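Local coordinates for protein arginyl-tRNA synthetase, putative (Plasmodium falciparum, PDB 5JLD) that probably charges tRNA(Arg) with L-arginine at the expense of ATP, as a class I aminoacyl-tRNA synthetase of the malaria parasite, at residues T172-Q184 with I268-P280. Sequence-based numbering, arbitrary orientation.
Sequences THRVNHVGDWGTQ and IKLEYVGESFYVP
At one border of the parallel sheet in the class I catalytic domain, strand 171-176 pairs with the short outermost strand 271-272, and the two segments stay together beyond the sheet through Glu275 N to Val178 O. Glu271 N donates to Arg174 O, Asn176 N to Glu271 O (2.9 Å) and Val273 N to Asn176 O, the parallel pattern in which Glu271 bonds through both its N and O. Just ahead of strand 271-272, Lys269 O accepts a bent bond from Arg174 NH1 (2.8 Å), in the carbonyl plane; Asp159 and Glu166 of helix 149-167 pair with the same guanidinium. On the face of Asn176 and Tyr272, the amide lies alongside the phenol ring, planes 23° apart, with Leu270 CD1 against ND2; Tyr263 and Ser140 bind this amide. Beyond the strands, water 1 joins His177 ND1, Val273 O and Tyr278 OH. Asp180 then grips the turn at Ser276 with both oxygens: OD1 takes Ser276 N (2.9 Å, nearly straight) on its syn side, though tilted out of the carboxylate plane, and OD2 meets Ser276 OG at 2.6 Å from above that plane. With Trp181 CG anti to the backbone N (chi1 -162°), Val279 CG2 lies over one face of the indole, 3.6 Å from the centroid of its five-membered ring, a CH-pi contact. The all-parallel sheet, its edge strand entered here from helix 242-265, is characteristic of the Rossmann-like HUP fold of class I synthetases.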
loop_
_atom_site.group_PDB
_atom_site.type_symbol
_atom_site.label_atom_id
_atom_site.label_comp_id
_atom_site.label_asym_id
_atom_site.label_seq_id
_atom_site.Cartn_x
_atom_site.Cartn_y
_atom_site.Cartn_z
ATOM N N THR A 172 10.488 7.007 5.655
ATOM C CA THR A 172 10.167 6.139 4.520
ATOM C C THR A 172 10.966 6.506 3.278
ATOM O O THR A 172 10.922 7.662 2.842
ATOM C CB THR A 172 8.662 6.215 4.215
ATOM O OG1 THR A 172 7.948 5.996 5.432
ATOM C CG2 THR A 172 8.256 5.158 3.207
ATOM N N HIS A 173 11.720 5.547 2.728
ATOM C CA HIS A 173 12.522 5.814 1.527
ATOM C C HIS A 173 11.734 5.397 0.291
ATOM O O HIS A 173 11.464 4.209 0.095
ATOM C CB HIS A 173 13.865 5.059 1.540
ATOM C CG HIS A 173 14.765 5.394 2.687
ATOM N ND1 HIS A 173 15.701 6.407 2.637
ATOM C CD2 HIS A 173 14.896 4.827 3.914
ATOM C CE1 HIS A 173 16.355 6.462 3.784
ATOM N NE2 HIS A 173 15.886 5.511 4.573
ATOM N N ARG A 174 11.371 6.370 -0.534
ATOM C CA ARG A 174 10.739 6.111 -1.825
ATOM C C ARG A 174 11.811 5.904 -2.915
ATOM O O ARG A 174 12.460 6.863 -3.361
ATOM C CB ARG A 174 9.822 7.270 -2.196
ATOM C CG ARG A 174 8.760 7.535 -1.151
ATOM C CD ARG A 174 8.180 8.921 -1.324
ATOM N NE ARG A 174 6.841 8.970 -0.741
ATOM C CZ ARG A 174 5.731 8.814 -1.451
ATOM N NH1 ARG A 174 5.829 8.587 -2.754
ATOM N NH2 ARG A 174 4.533 8.852 -0.858
ATOM N N VAL A 175 11.981 4.660 -3.357
ATOM C CA VAL A 175 13.102 4.344 -4.234
ATOM C C VAL A 175 12.684 3.736 -5.570
ATOM O O VAL A 175 12.004 2.730 -5.637
ATOM C CB VAL A 175 14.087 3.398 -3.538
ATOM C CG1 VAL A 175 15.193 2.971 -4.511
ATOM C CG2 VAL A 175 14.702 4.093 -2.329
ATOM N N ASN A 176 13.129 4.373 -6.641
ATOM C CA ASN A 176 12.871 3.910 -7.987
ATOM C C ASN A 176 14.133 3.286 -8.595
ATOM O O ASN A 176 15.019 4.019 -9.006
ATOM C CB ASN A 176 12.376 5.086 -8.840
ATOM C CG ASN A 176 11.770 4.644 -10.155
ATOM O OD1 ASN A 176 11.785 3.458 -10.495
ATOM N ND2 ASN A 176 11.212 5.595 -10.892
ATOM N N HIS A 177 14.192 1.950 -8.618
ATOM C CA HIS A 177 15.315 1.161 -9.146
ATOM C C HIS A 177 15.240 1.103 -10.670
ATOM O O HIS A 177 14.872 0.081 -11.248
ATOM C CB HIS A 177 15.294 -0.256 -8.539
ATOM C CG HIS A 177 16.502 -1.099 -8.844
ATOM N ND1 HIS A 177 17.596 -1.157 -8.012
ATOM C CD2 HIS A 177 16.744 -1.983 -9.849
ATOM C CE1 HIS A 177 18.485 -2.003 -8.514
ATOM N NE2 HIS A 177 17.984 -2.523 -9.619
ATOM N N VAL A 178 15.565 2.221 -11.315
ATOM C CA VAL A 178 15.408 2.348 -12.764
ATOM C C VAL A 178 16.463 1.519 -13.504
ATOM O O VAL A 178 17.601 1.401 -13.042
ATOM C CB VAL A 178 15.475 3.835 -13.197
ATOM C CG1 VAL A 178 16.714 4.519 -12.625
ATOM C CG2 VAL A 178 15.429 3.979 -14.710
ATOM N N GLY A 179 16.075 0.923 -14.634
ATOM C CA GLY A 179 17.008 0.178 -15.458
ATOM C C GLY A 179 17.869 1.101 -16.322
ATOM O O GLY A 179 17.554 1.355 -17.485
ATOM N N ASP A 180 18.964 1.605 -15.758
ATOM C CA ASP A 180 19.801 2.584 -16.452
ATOM C C ASP A 180 21.200 2.043 -16.721
ATOM O O ASP A 180 22.144 2.804 -16.905
ATOM C CB ASP A 180 19.912 3.878 -15.635
ATOM C CG ASP A 180 20.590 3.661 -14.283
ATOM O OD1 ASP A 180 20.730 2.490 -13.851
ATOM O OD2 ASP A 180 20.982 4.671 -13.653
ATOM N N TRP A 181 21.333 0.725 -16.733
ATOM C CA TRP A 181 22.628 0.119 -16.959
ATOM C C TRP A 181 22.444 -1.212 -17.698
ATOM O O TRP A 181 23.047 -2.230 -17.360
ATOM C CB TRP A 181 23.361 -0.056 -15.625
ATOM C CG TRP A 181 24.840 -0.258 -15.760
ATOM C CD1 TRP A 181 25.517 -1.430 -15.580
ATOM C CD2 TRP A 181 25.832 0.731 -16.098
ATOM N NE1 TRP A 181 26.857 -1.239 -15.789
ATOM C CE2 TRP A 181 27.082 0.075 -16.110
ATOM C CE3 TRP A 181 25.782 2.099 -16.396
ATOM C CZ2 TRP A 181 28.273 0.738 -16.399
ATOM C CZ3 TRP A 181 26.968 2.757 -16.692
ATOM C CH2 TRP A 181 28.198 2.077 -16.684
ATOM N N GLY A 182 21.606 -1.182 -18.726
ATOM C CA GLY A 182 21.216 -2.391 -19.423
ATOM C C GLY A 182 21.991 -2.726 -20.682
ATOM O O GLY A 182 23.011 -2.100 -21.008
ATOM N N THR A 183 21.489 -3.737 -21.386
ATOM C CA THR A 183 22.112 -4.248 -22.601
ATOM C C THR A 183 22.319 -3.145 -23.624
ATOM O O THR A 183 23.445 -2.848 -24.031
ATOM C CB THR A 183 21.249 -5.355 -23.248
ATOM O OG1 THR A 183 21.212 -6.505 -22.394
ATOM C CG2 THR A 183 21.817 -5.754 -24.600
ATOM N N GLN A 184 21.204 -2.521 -23.981
ATOM C CA GLN A 184 21.082 -1.645 -25.136
ATOM C C GLN A 184 22.108 -0.523 -25.300
ATOM O O GLN A 184 22.425 -0.149 -26.430
ATOM C CB GLN A 184 19.690 -1.014 -25.126
ATOM C CG GLN A 184 19.190 -0.679 -26.511
ATOM C CD GLN A 184 17.687 -0.768 -26.631
ATOM O OE1 GLN A 184 17.002 -1.261 -25.735
ATOM N NE2 GLN A 184 17.167 -0.312 -27.757
ATOM N N ILE A 268 3.093 11.646 -7.738
ATOM C CA ILE A 268 3.871 10.637 -7.016
ATOM C C ILE A 268 5.362 10.926 -7.098
ATOM O O ILE A 268 5.940 10.948 -8.180
ATOM C CB ILE A 268 3.611 9.217 -7.564
ATOM C CG1 ILE A 268 2.146 8.821 -7.340
ATOM C CG2 ILE A 268 4.575 8.203 -6.918
ATOM C CD1 ILE A 268 1.775 7.479 -7.896
ATOM N N LYS A 269 5.995 11.133 -5.954
ATOM C CA LYS A 269 7.418 11.406 -5.962
ATOM C C LYS A 269 8.228 10.209 -5.471
ATOM O O LYS A 269 7.858 9.517 -4.518
ATOM C CB LYS A 269 7.716 12.647 -5.119
ATOM C CG LYS A 269 6.975 13.878 -5.615
ATOM C CD LYS A 269 7.563 15.151 -5.050
ATOM C CE LYS A 269 6.914 16.374 -5.679
ATOM N NZ LYS A 269 7.377 16.596 -7.082
ATOM N N LEU A 270 9.344 9.981 -6.146
ATOM C CA LEU A 270 10.298 8.939 -5.786
ATOM C C LEU A 270 11.684 9.162 -6.365
ATOM O O LEU A 270 11.855 9.826 -7.385
ATOM C CB LEU A 270 9.773 7.559 -6.189
ATOM C CG LEU A 270 9.098 7.365 -7.551
ATOM C CD1 LEU A 270 9.935 7.516 -8.705
ATOM C CD2 LEU A 270 8.639 5.912 -7.542
ATOM N N GLU A 271 12.670 8.593 -5.690
ATOM C CA GLU A 271 14.065 8.915 -5.951
ATOM C C GLU A 271 14.709 7.916 -6.898
ATOM O O GLU A 271 14.774 6.726 -6.593
ATOM C CB GLU A 271 14.852 8.953 -4.632
ATOM C CG GLU A 271 16.368 9.050 -4.858
ATOM C CD GLU A 271 17.186 9.052 -3.575
ATOM O OE1 GLU A 271 16.658 8.643 -2.518
ATOM O OE2 GLU A 271 18.371 9.462 -3.632
ATOM N N TYR A 272 15.192 8.394 -8.046
ATOM C CA TYR A 272 15.983 7.539 -8.933
ATOM C C TYR A 272 17.213 6.991 -8.215
ATOM O O TYR A 272 18.070 7.750 -7.785
ATOM C CB TYR A 272 16.434 8.293 -10.196
ATOM C CG TYR A 272 15.306 8.632 -11.127
ATOM C CD1 TYR A 272 14.601 7.622 -11.784
ATOM C CD2 TYR A 272 14.925 9.955 -11.342
ATOM C CE1 TYR A 272 13.559 7.918 -12.640
ATOM C CE2 TYR A 272 13.867 10.263 -12.191
ATOM C CZ TYR A 272 13.199 9.237 -12.849
ATOM O OH TYR A 272 12.159 9.529 -13.705
ATOM N N VAL A 273 17.275 5.672 -8.077
ATOM C CA VAL A 273 18.481 4.979 -7.637
ATOM C C VAL A 273 18.676 3.790 -8.576
ATOM O O VAL A 273 18.274 2.671 -8.277
ATOM C CB VAL A 273 18.387 4.510 -6.160
ATOM C CG1 VAL A 273 19.694 3.883 -5.723
ATOM C CG2 VAL A 273 18.029 5.677 -5.238
ATOM N N GLY A 274 19.267 4.043 -9.735
ATOM C CA GLY A 274 19.326 3.033 -10.779
ATOM C C GLY A 274 20.274 1.885 -10.500
ATOM O O GLY A 274 20.986 1.886 -9.498
ATOM N N GLU A 275 20.271 0.898 -11.388
ATOM C CA GLU A 275 21.285 -0.150 -11.380
ATOM C C GLU A 275 22.711 0.441 -11.384
ATOM O O GLU A 275 23.588 -0.030 -10.659
ATOM C CB GLU A 275 21.090 -1.075 -12.591
ATOM C CG GLU A 275 19.801 -1.893 -12.515
ATOM C CD GLU A 275 19.419 -2.562 -13.827
ATOM O OE1 GLU A 275 19.947 -2.174 -14.897
ATOM O OE2 GLU A 275 18.553 -3.466 -13.779
ATOM N N SER A 276 22.921 1.481 -12.191
ATOM C CA SER A 276 24.242 2.117 -12.328
ATOM C C SER A 276 24.804 2.510 -10.969
ATOM O O SER A 276 26.007 2.363 -10.721
ATOM C CB SER A 276 24.168 3.355 -13.233
ATOM O OG SER A 276 23.381 4.389 -12.648
ATOM N N PHE A 277 23.912 2.963 -10.085
ATOM C CA PHE A 277 24.296 3.427 -8.751
ATOM C C PHE A 277 25.088 2.370 -7.990
ATOM O O PHE A 277 25.957 2.701 -7.184
ATOM C CB PHE A 277 23.061 3.852 -7.935
ATOM C CG PHE A 277 23.384 4.320 -6.529
ATOM C CD1 PHE A 277 23.769 5.637 -6.287
ATOM C CD2 PHE A 277 23.315 3.446 -5.457
ATOM C CE1 PHE A 277 24.071 6.076 -4.994
ATOM C CE2 PHE A 277 23.627 3.876 -4.157
ATOM C CZ PHE A 277 24.003 5.196 -3.928
ATOM N N TYR A 278 24.818 1.096 -8.253
ATOM C CA TYR A 278 25.489 0.073 -7.459
ATOM C C TYR A 278 26.775 -0.433 -8.102
ATOM O O TYR A 278 27.573 -1.113 -7.457
ATOM C CB TYR A 278 24.530 -1.079 -7.192
ATOM C CG TYR A 278 23.263 -0.594 -6.518
ATOM C CD1 TYR A 278 23.211 -0.419 -5.130
ATOM C CD2 TYR A 278 22.128 -0.294 -7.265
ATOM C CE1 TYR A 278 22.038 0.027 -4.490
ATOM C CE2 TYR A 278 20.956 0.154 -6.647
ATOM C CZ TYR A 278 20.922 0.317 -5.255
ATOM O OH TYR A 278 19.774 0.766 -4.655
ATOM N N VAL A 279 26.972 -0.080 -9.367
ATOM C CA VAL A 279 28.094 -0.614 -10.115
ATOM C C VAL A 279 29.459 -0.424 -9.397
ATOM O O VAL A 279 30.241 -1.369 -9.336
ATOM C CB VAL A 279 28.117 -0.003 -11.537
ATOM C CG1 VAL A 279 29.444 -0.287 -12.254
ATOM C CG2 VAL A 279 26.922 -0.552 -12.338
ATOM N N PRO A 280 29.724 0.758 -8.799
ATOM C CA PRO A 280 31.032 0.889 -8.124
ATOM C C PRO A 280 31.196 0.109 -6.806
ATOM O O PRO A 280 32.254 0.224 -6.206
ATOM C CB PRO A 280 31.127 2.390 -7.819
ATOM C CG PRO A 280 30.093 3.046 -8.698
ATOM C CD PRO A 280 28.994 2.039 -8.814
HETATM O O HOH W 1 17.689 0.815 -6.133
#